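Local coordinates for spindle assembly abnormal protein 6 (Caenorhabditis elegans, PDB 3PYI), which forms the central scaffold of the centriole, its globular N-terminal domain linking coiled-coil homodimers into the inner ring of the ninefold cartwheel, at residues Gln20-Ser23 with Phe29-Tyr32; Phe63-Ser68 with Ile137-Glu142. The protein carries 1 engineered substitution. One frame throughout, in Å; residues are numbered along the deposited sequence.

Both contacts lie on one side of the globular N-terminal domain, their centres about 12 Å apart. Interaction 1 is a surface contact between neighbouring antiparallel strands, 7-23 and 29-44, held by backbone hydrogen bonds and by apolar parts of side chains that are exposed or partly so. Interaction 2 is buried and wholly apolar: side chains from 63-68 and 137-142 meet across the interior between chain segments that share no backbone bond. Strand 133-139 joins the two, because it pairs with strand 7-23. The CD of Pro21 packs 3.3 Å from the O of Leu139, and from strand 29-44 the CE1 of Phe29 comes 3.6 Å from the CG2 of Ile138.

Interaction 1: residues Gln20-Ser23 with Phe29-Tyr32; sequences QPLS and FKAY
Gln20 and Lys30 form an antiparallel hydrogen-bonded pair in which each backbone satisfies the other. The N of Lys30 gives its hydrogen to the O of Gln20 at 2.8 Å, and the N of Gln20 gives its own to the O of Lys30 at 3.1 Å; both bonds are nearly straight. The O of Gln20 takes a second, weaker approach from the CA of Phe29 at 3.2 Å, a CA-H...O contact. Above this pair the two side chains rise from the same face of the sheet. Lys30 sets CG between its backbone N and carbonyl carbon (chi1 49°) and then runs extended, which carries CE to 3.8 Å from the CG of Gln20. The CD2 of Leu22 closes against the CB of Lys30 at 3.7 Å. This is the end of a beta hairpin: Leu22 and Ser23 both face Gln26 in a classic beta bulge, Leu22 keeps backbone bonding with Asp28, and the OG of Ser23 accepts from the N of Asn25. An alanine in place of Lys30 would keep both backbone bonds but is likely to leave the CG of Gln20 and much of the Leu22 methyl without their aliphatic cover. Pro21, which has no N-H to give, joins Phe29 in a non-hydrogen-bonded pair with diverging side chains; its CD lies beside the ring, 4.0 Å from CE1.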
loop_
_atom_site.group_PDB
_atom_site.type_symbol
_atom_site.label_atom_id
_atom_site.label_comp_id
_atom_site.label_asym_id
_atom_site.label_seq_id
_atom_site.Cartn_x
_atom_site.Cartn_y
_atom_site.Cartn_z
ATOM N N GLN A 20 16.332 13.139 -5.311
ATOM C CA GLN A 20 17.458 13.486 -4.456
ATOM C C GLN A 20 17.340 14.918 -3.974
ATOM O O GLN A 20 16.700 15.740 -4.617
ATOM C CB GLN A 20 18.789 13.271 -5.183
ATOM C CG GLN A 20 18.956 14.117 -6.428
ATOM C CD GLN A 20 20.224 13.795 -7.199
ATOM O OE1 GLN A 20 20.173 13.443 -8.378
ATOM N NE2 GLN A 20 21.369 13.921 -6.537
ATOM N N PRO A 21 17.941 15.213 -2.819
ATOM C CA PRO A 21 17.914 16.590 -2.325
ATOM C C PRO A 21 18.639 17.542 -3.282
ATOM O O PRO A 21 19.595 17.158 -3.963
ATOM C CB PRO A 21 18.665 16.496 -0.992
ATOM C CG PRO A 21 18.526 15.043 -0.579
ATOM C CD PRO A 21 18.576 14.285 -1.867
ATOM N N LEU A 22 18.182 18.785 -3.324
ATOM C CA LEU A 22 18.821 19.796 -4.167
ATOM C C LEU A 22 20.322 19.922 -3.883
ATOM O O LEU A 22 21.125 20.018 -4.815
ATOM C CB LEU A 22 18.113 21.144 -4.027
ATOM C CG LEU A 22 16.634 21.136 -4.426
ATOM C CD1 LEU A 22 15.991 22.493 -4.168
ATOM C CD2 LEU A 22 16.462 20.734 -5.883
ATOM N N SER A 23 20.702 19.920 -2.606
ATOM C CA SER A 23 22.120 19.859 -2.228
ATOM C C SER A 23 22.293 19.441 -0.770
ATOM O O SER A 23 21.308 19.185 -0.074
ATOM C CB SER A 23 22.843 21.188 -2.496
ATOM O OG SER A 23 22.651 22.113 -1.442
ATOM N N PHE A 29 13.591 18.004 -2.629
ATOM C CA PHE A 29 13.964 17.058 -3.671
ATOM C C PHE A 29 13.763 17.571 -5.095
ATOM O O PHE A 29 12.931 18.444 -5.362
ATOM C CB PHE A 29 13.196 15.745 -3.496
ATOM C CG PHE A 29 13.605 14.963 -2.289
ATOM C CD1 PHE A 29 14.434 13.858 -2.411
ATOM C CD2 PHE A 29 13.169 15.334 -1.028
ATOM C CE1 PHE A 29 14.814 13.132 -1.298
ATOM C CE2 PHE A 29 13.549 14.611 0.092
ATOM C CZ PHE A 29 14.372 13.507 -0.045
ATOM N N LYS A 30 14.552 17.004 -5.999
ATOM C CA LYS A 30 14.368 17.153 -7.434
ATOM C C LYS A 30 14.217 15.739 -7.986
ATOM O O LYS A 30 14.728 14.786 -7.399
ATOM C CB LYS A 30 15.568 17.870 -8.058
ATOM C CG LYS A 30 16.923 17.305 -7.644
ATOM C CD LYS A 30 18.048 18.186 -8.164
ATOM C CE LYS A 30 19.410 17.611 -7.789
ATOM N NZ LYS A 30 20.528 18.362 -8.432
ATOM N N ALA A 31 13.512 15.605 -9.102
ATOM C CA ALA A 31 13.150 14.292 -9.618
ATOM C C ALA A 31 13.483 14.192 -11.101
ATOM O O ALA A 31 13.167 15.099 -11.879
ATOM C CB ALA A 31 11.656 14.032 -9.388
ATOM N N TYR A 32 14.131 13.101 -11.488
ATOM C CA TYR A 32 14.381 12.838 -12.897
ATOM C C TYR A 32 14.044 11.391 -13.232
ATOM O O TYR A 32 14.216 10.502 -12.398
ATOM C CB TYR A 32 15.848 13.125 -13.240
ATOM C CG TYR A 32 16.274 14.578 -13.030
ATOM C CD1 TYR A 32 15.768 15.590 -13.827
ATOM C CD2 TYR A 32 17.189 14.916 -12.041
ATOM C CE1 TYR A 32 16.160 16.912 -13.644
ATOM C CE2 TYR A 32 17.585 16.225 -11.844
ATOM C CZ TYR A 32 17.065 17.224 -12.652
ATOM O OH TYR A 32 17.443 18.542 -12.487
#

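Interaction 2: residues Phe63-Ser68 with Ile137-Glu142; sequences FEFLFS and IILDAE
Leu139, at the end of strand 133-139, meets Phe65 and Phe67 with the end of its side chain. Its CB rests against the CB of Gln20 at 3.9 Å, on the neighbouring strand 7-23. CG, set anti to the carbonyl carbon (chi1 -73°), is the first atom to meet the aromatic pair, 4.1 Å from the CE1 of Phe65. From there the branches divide. CD1 lies at the edge of the Phe65 ring, in its plane, 4.0 Å from CE1. CD2 serves both rings, 3.8 Å from the CE1 of Phe65 and 3.5 Å from the CZ of Phe67; the Leu139 and Phe67 side chains cross at about a right angle. The rings also touch each other: the CE2 of Phe67 sits 3.8 Å above the plane of Phe65, offset toward the rim. Ile137 adds its CG2 at the edge of Phe65, 4.0 Å from CZ. Phe65 is the centre of an inverse gamma turn leading into strand 66-71, and Ile57 of strand 51-58 and Cys146 of strand 145-152 continue the hydrophobic core of the beta-sandwich. With only carbon meeting carbon across the contact, its hold on the two segments comes from shape and the exclusion of water, not from directional bonds.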
loop_
_atom_site.group_PDB
_atom_site.type_symbol
_atom_site.label_atom_id
_atom_site.label_comp_id
_atom_site.label_asym_id
_atom_site.label_seq_id
_atom_site.Cartn_x
_atom_site.Cartn_y
_atom_site.Cartn_z
ATOM N N PHE A 63 29.390 7.696 -11.561
ATOM C CA PHE A 63 30.249 6.577 -11.194
ATOM C C PHE A 63 30.145 6.240 -9.711
ATOM O O PHE A 63 30.391 5.104 -9.308
ATOM C CB PHE A 63 31.713 6.876 -11.548
ATOM C CG PHE A 63 31.940 7.209 -13.003
ATOM C CD1 PHE A 63 31.033 6.805 -13.976
ATOM C CD2 PHE A 63 33.069 7.913 -13.394
ATOM C CE1 PHE A 63 31.248 7.106 -15.313
ATOM C CE2 PHE A 63 33.290 8.225 -14.733
ATOM C CZ PHE A 63 32.376 7.821 -15.692
ATOM N N GLU A 64 29.787 7.234 -8.907
ATOM C CA GLU A 64 29.585 7.037 -7.474
ATOM C C GLU A 64 28.199 6.475 -7.167
ATOM O O GLU A 64 27.863 6.250 -6.005
ATOM C CB GLU A 64 29.772 8.352 -6.720
ATOM C CG GLU A 64 31.115 9.018 -6.942
ATOM C CD GLU A 64 31.043 10.516 -6.734
ATOM O OE1 GLU A 64 29.912 11.040 -6.593
ATOM O OE2 GLU A 64 32.112 11.167 -6.722
ATOM N N PHE A 65 27.388 6.274 -8.202
ATOM C CA PHE A 65 26.074 5.660 -8.026
ATOM C C PHE A 65 26.188 4.126 -7.996
ATOM O O PHE A 65 25.970 3.446 -8.997
ATOM C CB PHE A 65 25.096 6.125 -9.108
ATOM C CG PHE A 65 23.655 5.870 -8.768
ATOM C CD1 PHE A 65 22.921 6.814 -8.076
ATOM C CD2 PHE A 65 23.036 4.676 -9.129
ATOM C CE1 PHE A 65 21.598 6.580 -7.754
ATOM C CE2 PHE A 65 21.717 4.442 -8.819
ATOM C CZ PHE A 65 20.993 5.389 -8.125
ATOM N N LEU A 66 26.539 3.601 -6.828
ATOM C CA LEU A 66 26.734 2.169 -6.633
ATOM C C LEU A 66 26.183 1.787 -5.278
ATOM O O LEU A 66 26.775 2.121 -4.249
ATOM C CB LEU A 66 28.221 1.828 -6.680
ATOM C CG LEU A 66 28.763 1.455 -8.053
ATOM C CD1 LEU A 66 30.282 1.593 -8.092
ATOM C CD2 LEU A 66 28.326 0.036 -8.387
ATOM N N PHE A 67 25.043 1.099 -5.275
ATOM C CA PHE A 67 24.376 0.775 -4.031
ATOM C C PHE A 67 23.985 -0.694 -3.987
ATOM O O PHE A 67 23.591 -1.275 -5.003
ATOM C CB PHE A 67 23.130 1.657 -3.839
ATOM C CG PHE A 67 23.437 3.110 -3.726
ATOM C CD1 PHE A 67 23.677 3.686 -2.490
ATOM C CD2 PHE A 67 23.490 3.913 -4.858
ATOM C CE1 PHE A 67 23.968 5.030 -2.382
ATOM C CE2 PHE A 67 23.783 5.259 -4.756
ATOM C CZ PHE A 67 24.025 5.817 -3.514
ATOM N N SER A 68 24.095 -1.296 -2.809
ATOM C CA SER A 68 23.647 -2.670 -2.641
ATOM C C SER A 68 23.130 -2.935 -1.240
ATOM O O SER A 68 23.402 -2.190 -0.296
ATOM C CB SER A 68 24.788 -3.653 -2.942
ATOM O OG SER A 68 25.755 -3.616 -1.911
ATOM N N ILE A 137 13.819 5.560 -6.780
ATOM C CA ILE A 137 15.072 5.500 -6.052
ATOM C C ILE A 137 15.291 6.825 -5.363
ATOM O O ILE A 137 15.327 7.869 -6.002
ATOM C CB ILE A 137 16.252 5.162 -6.950
ATOM C CG1 ILE A 137 16.118 3.714 -7.440
ATOM C CG2 ILE A 137 17.556 5.312 -6.168
ATOM C CD1 ILE A 137 17.131 3.334 -8.489
ATOM N N ILE A 138 15.422 6.792 -4.049
ATOM C CA ILE A 138 15.577 8.035 -3.304
ATOM C C ILE A 138 16.956 8.115 -2.669
ATOM O O ILE A 138 17.308 7.282 -1.832
ATOM C CB ILE A 138 14.505 8.157 -2.210
ATOM C CG1 ILE A 138 13.124 7.835 -2.796
ATOM C CG2 ILE A 138 14.546 9.553 -1.598
ATOM C CD1 ILE A 138 12.019 7.717 -1.764
ATOM N N LEU A 139 17.739 9.115 -3.073
ATOM C CA LEU A 139 19.090 9.273 -2.545
ATOM C C LEU A 139 19.151 10.089 -1.268
ATOM O O LEU A 139 18.391 11.045 -1.072
ATOM C CB LEU A 139 20.016 9.942 -3.556
ATOM C CG LEU A 139 20.467 9.109 -4.745
ATOM C CD1 LEU A 139 21.260 9.986 -5.716
ATOM C CD2 LEU A 139 21.291 7.932 -4.266
ATOM N N ASP A 140 20.085 9.687 -0.414
ATOM C CA ASP A 140 20.569 10.488 0.698
ATOM C C ASP A 140 21.159 11.761 0.104
ATOM O O ASP A 140 21.600 11.754 -1.047
ATOM C CB ASP A 140 21.700 9.718 1.391
ATOM C CG ASP A 140 21.659 9.843 2.889
ATOM O OD1 ASP A 140 20.985 10.768 3.388
ATOM O OD2 ASP A 140 22.296 9.013 3.570
ATOM N N ALA A 141 21.206 12.842 0.880
ATOM C CA ALA A 141 21.842 14.068 0.400
ATOM C C ALA A 141 23.330 13.835 0.144
ATOM O O ALA A 141 23.906 14.388 -0.790
ATOM C CB ALA A 141 21.640 15.212 1.387
ATOM N N GLU A 142 23.953 13.007 0.974
ATOM C CA GLU A 142 25.374 12.706 0.827
ATOM C C GLU A 142 25.625 11.456 -0.014
ATOM O O GLU A 142 26.770 11.063 -0.221
ATOM C CB GLU A 142 26.028 12.518 2.195
ATOM C CG GLU A 142 25.857 13.688 3.132
ATOM C CD GLU A 142 26.454 13.420 4.493
ATOM O OE1 GLU A 142 27.584 12.896 4.547
ATOM O OE2 GLU A 142 25.797 13.734 5.508
#